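Long-range contact in galactokinase (Bifidobacterium longum subsp. infantis ATCC 15697 = JCM 1222 = DSM 20088, PDB 6TEQ), which probably phosphorylates galactose at the expense of ATP, as a GHMP-family sugar kinase, and here holds a fluorinated galactose: residues D165-E179 against T187-T199. Residues are numbered along the deposited sequence; the frame is centred on the assembly and turned at random. Where two conformers were deposited one is given.
With GAF (2-deoxy-2-fluoro-alpha-D-galactopyranose), chain M.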
loop_
_atom_site.group_PDB
_atom_site.type_symbol
_atom_site.label_atom_id
_atom_site.label_comp_id
_atom_site.label_asym_id
_atom_site.label_seq_id
_atom_site.Cartn_x
_atom_site.Cartn_y
_atom_site.Cartn_z
ATOM N N ASP A 165 8.236 7.718 15.150
ATOM C CA ASP A 165 8.449 7.249 13.765
ATOM C C ASP A 165 9.436 6.116 13.732
ATOM O O ASP A 165 9.179 5.115 13.025
ATOM C CB ASP A 165 8.934 8.383 12.878
ATOM C CG ASP A 165 9.043 8.012 11.410
ATOM O OD1 ASP A 165 7.997 7.626 10.849
ATOM O OD2 ASP A 165 10.205 8.065 10.869
ATOM N N ALA A 166 10.638 6.316 14.307
ATOM C CA ALA A 166 11.696 5.285 14.218
ATOM C C ALA A 166 11.226 4.009 14.923
ATOM O O ALA A 166 11.481 2.913 14.398
ATOM C CB ALA A 166 12.968 5.822 14.813
ATOM N N GLY A 167 10.556 4.133 16.064
ATOM C CA GLY A 167 10.009 2.975 16.782
ATOM C C GLY A 167 9.023 2.220 15.882
ATOM O O GLY A 167 9.014 0.993 15.841
ATOM N N ARG A 168 8.216 2.970 15.146
ATOM C CA ARG A 168 7.188 2.299 14.340
ATOM C C ARG A 168 7.822 1.385 13.287
ATOM O O ARG A 168 7.151 0.442 12.854
ATOM C CB ARG A 168 6.214 3.295 13.719
ATOM C CG ARG A 168 5.240 3.809 14.733
ATOM C CD ARG A 168 4.247 4.703 14.032
ATOM N NE ARG A 168 3.231 5.127 14.947
ATOM C CZ ARG A 168 2.050 5.572 14.609
ATOM N NH1 ARG A 168 1.753 5.825 13.348
ATOM N NH2 ARG A 168 1.217 5.945 15.545
ATOM N N VAL A 169 9.100 1.587 12.908
ATOM C CA VAL A 169 9.730 0.666 11.944
ATOM C C VAL A 169 9.771 -0.771 12.501
ATOM O O VAL A 169 9.665 -1.738 11.739
ATOM C CB VAL A 169 11.101 1.234 11.516
ATOM C CG1 VAL A 169 11.875 0.189 10.732
ATOM C CG2 VAL A 169 10.884 2.543 10.737
ATOM N N THR A 170 9.973 -0.928 13.801
ATOM C CA THR A 170 9.907 -2.277 14.403
ATOM C C THR A 170 8.537 -2.913 14.127
ATOM O O THR A 170 8.445 -4.092 13.786
ATOM C CB THR A 170 10.244 -2.175 15.883
ATOM O OG1 THR A 170 11.648 -1.815 15.961
ATOM C CG2 THR A 170 9.995 -3.479 16.606
ATOM N N LEU A 171 7.474 -2.141 14.291
ATOM C CA LEU A 171 6.080 -2.622 14.108
ATOM C C LEU A 171 5.783 -2.855 12.632
ATOM O O LEU A 171 5.193 -3.864 12.315
ATOM C CB LEU A 171 5.142 -1.593 14.688
ATOM C CG LEU A 171 5.352 -1.298 16.165
ATOM C CD1 LEU A 171 4.374 -0.320 16.669
ATOM C CD2 LEU A 171 5.389 -2.516 17.028
ATOM N N ILE A 172 6.263 -1.963 11.775
ATOM C CA ILE A 172 6.276 -2.175 10.312
ATOM C C ILE A 172 6.901 -3.508 9.956
ATOM O O ILE A 172 6.325 -4.273 9.134
ATOM C CB ILE A 172 6.935 -0.999 9.611
ATOM C CG1 ILE A 172 6.027 0.213 9.717
ATOM C CG2 ILE A 172 7.228 -1.335 8.186
ATOM C CD1 ILE A 172 6.765 1.506 9.441
ATOM N N ASN A 173 8.067 -3.791 10.510
ATOM C CA ASN A 173 8.786 -5.033 10.138
ATOM C C ASN A 173 7.954 -6.237 10.591
ATOM O O ASN A 173 7.910 -7.235 9.826
ATOM C CB ASN A 173 10.189 -5.032 10.699
ATOM C CG ASN A 173 11.095 -4.096 9.927
ATOM O OD1 ASN A 173 10.786 -3.762 8.753
ATOM N ND2 ASN A 173 12.226 -3.754 10.547
ATOM N N ALA A 174 7.285 -6.162 11.735
ATOM C CA ALA A 174 6.436 -7.267 12.211
ATOM C C ALA A 174 5.267 -7.451 11.243
ATOM O O ALA A 174 4.844 -8.584 10.974
ATOM C CB ALA A 174 5.956 -6.995 13.614
ATOM N N ALA A 175 4.665 -6.354 10.789
ATOM C CA ALA A 175 3.514 -6.396 9.858
ATOM C C ALA A 175 3.928 -7.045 8.532
ATOM O O ALA A 175 3.191 -7.893 7.967
ATOM C CB ALA A 175 2.991 -5.023 9.666
ATOM N N ILE A 176 5.039 -6.583 7.966
ATOM C CA ILE A 176 5.623 -7.177 6.747
ATOM C C ILE A 176 5.881 -8.663 6.972
ATOM O O ILE A 176 5.499 -9.458 6.090
ATOM C CB ILE A 176 6.895 -6.424 6.342
ATOM C CG1 ILE A 176 6.588 -4.951 5.993
ATOM C CG2 ILE A 176 7.584 -7.133 5.189
ATOM C CD1 ILE A 176 7.852 -4.128 5.833
ATOM N N LYS A 177 6.490 -9.035 8.087
ATOM C CA LYS A 177 6.801 -10.468 8.324
ATOM C C LYS A 177 5.515 -11.299 8.433
ATOM O O LYS A 177 5.485 -12.417 7.901
ATOM C CB LYS A 177 7.681 -10.598 9.539
ATOM C CG LYS A 177 7.996 -12.040 9.890
ATOM C CD LYS A 177 9.080 -12.113 10.936
ATOM C CE LYS A 177 9.295 -13.513 11.473
ATOM N NZ LYS A 177 10.540 -13.563 12.270
ATOM N N SER A 178 4.487 -10.765 9.082
ATOM C CA SER A 178 3.211 -11.463 9.157
ATOM C C SER A 178 2.719 -11.811 7.744
ATOM O O SER A 178 2.347 -12.955 7.437
ATOM C CB SER A 178 2.163 -10.659 9.882
ATOM O OG SER A 178 0.985 -11.395 9.825
ATOM N N GLU A 179 2.656 -10.808 6.906
ATOM C CA GLU A 179 2.081 -10.981 5.568
ATOM C C GLU A 179 2.953 -11.988 4.826
ATOM O O GLU A 179 2.413 -13.003 4.389
ATOM C CB GLU A 179 1.988 -9.634 4.851
ATOM C CG GLU A 179 1.314 -9.762 3.506
ATOM C CD GLU A 179 0.787 -8.462 2.944
ATOM O OE1 GLU A 179 0.879 -7.460 3.663
ATOM O OE2 GLU A 179 0.355 -8.477 1.777
ATOM N N THR A 187 5.191 -9.396 -0.190
ATOM C CA THR A 187 5.007 -7.934 -0.022
ATOM C C THR A 187 6.355 -7.255 0.275
ATOM O O THR A 187 7.250 -7.823 0.987
ATOM C CB THR A 187 3.986 -7.593 1.065
ATOM O OG1 THR A 187 3.796 -6.177 1.112
ATOM C CG2 THR A 187 4.453 -8.097 2.405
ATOM N N GLY A 188 6.550 -6.110 -0.371
ATOM C CA GLY A 188 7.640 -5.224 -0.004
ATOM C C GLY A 188 7.096 -4.432 1.170
ATOM O O GLY A 188 6.172 -4.883 1.825
ATOM N N GLY A 189 7.742 -3.362 1.493
ATOM C CA GLY A 189 7.344 -2.594 2.657
ATOM C C GLY A 189 6.674 -1.312 2.382
ATOM O O GLY A 189 6.473 -0.555 3.348
ATOM N N LEU A 190 6.422 -0.981 1.108
ATOM C CA LEU A 190 5.753 0.264 0.660
ATOM C C LEU A 190 4.538 0.557 1.551
ATOM O O LEU A 190 4.374 1.691 2.091
ATOM C CB LEU A 190 5.297 0.046 -0.795
ATOM C CG LEU A 190 4.559 1.186 -1.504
ATOM C CD1 LEU A 190 4.034 0.719 -2.861
ATOM C CD2 LEU A 190 3.422 1.706 -0.665
ATOM N N ASP A 191 3.663 -0.432 1.650
ATOM C CA ASP A 191 2.312 -0.216 2.130
ATOM C C ASP A 191 2.334 0.029 3.638
ATOM O O ASP A 191 1.555 0.893 4.167
ATOM C CB ASP A 191 1.405 -1.393 1.822
ATOM C CG ASP A 191 1.305 -1.823 0.381
ATOM O OD1 ASP A 191 1.785 -1.054 -0.488
ATOM O OD2 ASP A 191 0.597 -2.829 0.199
ATOM N N GLN A 192 3.186 -0.702 4.342
ATOM C CA GLN A 192 3.254 -0.690 5.802
ATOM C C GLN A 192 3.984 0.592 6.243
ATOM O O GLN A 192 3.547 1.262 7.246
ATOM C CB GLN A 192 3.973 -1.933 6.303
ATOM C CG GLN A 192 3.261 -3.237 5.923
ATOM C CD GLN A 192 3.605 -3.776 4.546
ATOM O OE1 GLN A 192 4.325 -3.148 3.730
ATOM N NE2 GLN A 192 3.089 -4.963 4.268
ATOM N N ASN A 193 4.974 1.041 5.519
ATOM C CA ASN A 193 5.615 2.337 5.777
ATOM C C ASN A 193 4.624 3.436 5.576
ATOM O O ASN A 193 4.544 4.389 6.433
ATOM C CB ASN A 193 6.902 2.489 4.919
ATOM C CG ASN A 193 8.109 1.794 5.511
ATOM O OD1 ASN A 193 8.743 2.364 6.383
ATOM N ND2 ASN A 193 8.383 0.558 5.126
ATOM N N ALA A 194 3.824 3.404 4.507
ATOM C CA ALA A 194 2.786 4.443 4.280
ATOM C C ALA A 194 1.839 4.452 5.449
ATOM O O ALA A 194 1.564 5.511 6.012
ATOM C CB ALA A 194 2.055 4.201 2.996
ATOM N N SER A 195 1.319 3.300 5.826
ATOM C CA SER A 195 0.196 3.214 6.772
ATOM C C SER A 195 0.657 3.745 8.132
ATOM O O SER A 195 -0.145 4.321 8.877
ATOM C CB SER A 195 -0.288 1.758 6.853
ATOM O OG SER A 195 -1.478 1.670 7.580
ATOM N N MET A 196 1.934 3.600 8.464
ATOM C CA MET A 196 2.400 3.929 9.831
ATOM C C MET A 196 3.290 5.172 9.847
ATOM O O MET A 196 3.610 5.621 10.972
ATOM C CB MET A 196 3.130 2.759 10.489
ATOM C CG MET A 196 2.198 1.603 10.641
ATOM S SD MET A 196 2.857 0.359 11.750
ATOM C CE MET A 196 2.104 0.927 13.280
ATOM N N ARG A 197 3.613 5.767 8.699
ATOM C CA ARG A 197 4.570 6.888 8.711
ATOM C C ARG A 197 4.147 8.073 7.871
ATOM O O ARG A 197 4.769 9.159 8.045
ATOM C CB ARG A 197 5.973 6.421 8.293
ATOM C CG ARG A 197 6.499 5.321 9.171
ATOM C CD ARG A 197 7.738 4.799 8.593
ATOM N NE ARG A 197 8.865 5.708 8.883
ATOM C CZ ARG A 197 10.071 5.560 8.450
ATOM N NH1 ARG A 197 10.367 4.596 7.571
ATOM N NH2 ARG A 197 11.004 6.395 8.896
ATOM N N CYS A 198 3.076 7.970 7.098
ATOM C CA CYS A 198 2.577 9.142 6.345
ATOM C C CYS A 198 2.082 10.203 7.312
ATOM O O CYS A 198 1.757 9.861 8.482
ATOM C CB CYS A 198 1.519 8.744 5.349
ATOM S SG CYS A 198 2.155 7.909 3.880
ATOM N N THR A 199 2.002 11.420 6.824
ATOM C CA THR A 199 1.376 12.501 7.594
ATOM C C THR A 199 0.338 13.234 6.734
ATOM O O THR A 199 0.401 13.266 5.507
ATOM C CB THR A 199 2.436 13.440 8.161
ATOM O OG1 THR A 199 3.130 14.084 7.075
ATOM C CG2 THR A 199 3.436 12.741 9.054
HETATM C C1 GAF M . 2.187 -4.299 -3.756
HETATM C C2 GAF M . 3.143 -4.553 -2.610
HETATM F F2 GAF M . 2.426 -4.865 -1.504
HETATM C C3 GAF M . 4.024 -3.354 -2.331
HETATM O O3 GAF M . 5.051 -3.726 -1.466
HETATM C C4 GAF M . 4.691 -2.830 -3.638
HETATM O O4 GAF M . 5.687 -3.704 -4.153
HETATM C C5 GAF M . 3.628 -2.599 -4.657
HETATM O O5 GAF M . 2.913 -3.790 -4.884
HETATM C C6 GAF M . 4.162 -2.105 -5.986
HETATM O O6 GAF M . 4.799 -0.835 -5.852
HETATM O O1 GAF M . 1.266 -3.365 -3.223
HETATM O O HOH W 1 5.427 7.652 12.011
HETATM O O HOH W 2 0.632 -5.057 2.597
#
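Arg197 and Asp165 form the main ionic link where helices 165-179 and 190-197 run side by side, roughly antiparallel with 141° between their N-to-C directions, and illustrate how a polar end and an interlocked middle divide the work of one helix pair. The guanidinium binds side-on: NE of Arg197 reaches OD1 of Asp165 at 2.9 Å and NH2 reaches OD2 at 2.7 Å. Both meet the carboxylate on the syn side but somewhat out of its plane, in keeping with the 34° between the two flat groups. A bend at chi3 (78°) brings the head of Arg197 round to this grip, while NH1 bonds Asn193 OD1, one turn back, and CG2 of Val169 sits over the centre of one face. Nearby, Arg168 NH1 donates almost straight to Met196 O (3.0 Å), its NE being held by Gly162 O; water 1 joins that carbonyl to Asp165 OD1. A leucine in place of Arg197 would probably leave the Asp165 carboxylate without its countercharge and Asn193 OD1 without the NH1 donor.

Side-chain interlocking occupies the middle. Ile172 is a knob among Gln192, Asn193, Met196 and Arg197, its CD1 3.5 Å from Arg197 CD and its CG1 against the sulfur of Met196. The aliphatic part of Gln192 enters the reciprocal hole, framed by Ile172, Ala175, Ile176 and Glu179. Beyond it, CD1 of Ile176 lies 3.6 Å from CA of Gly189, a spot where a side chain would be tight.

At the ligand end, CG2 of Thr187 packs on Glu179, a magnesium ligand in another structure of this protein, though no magnesium is bound here. With Thr187 also lining the sugar pocket, this packing is consistent with the helix pair setting Glu179 beside the galactose, with charge pairing at its far end.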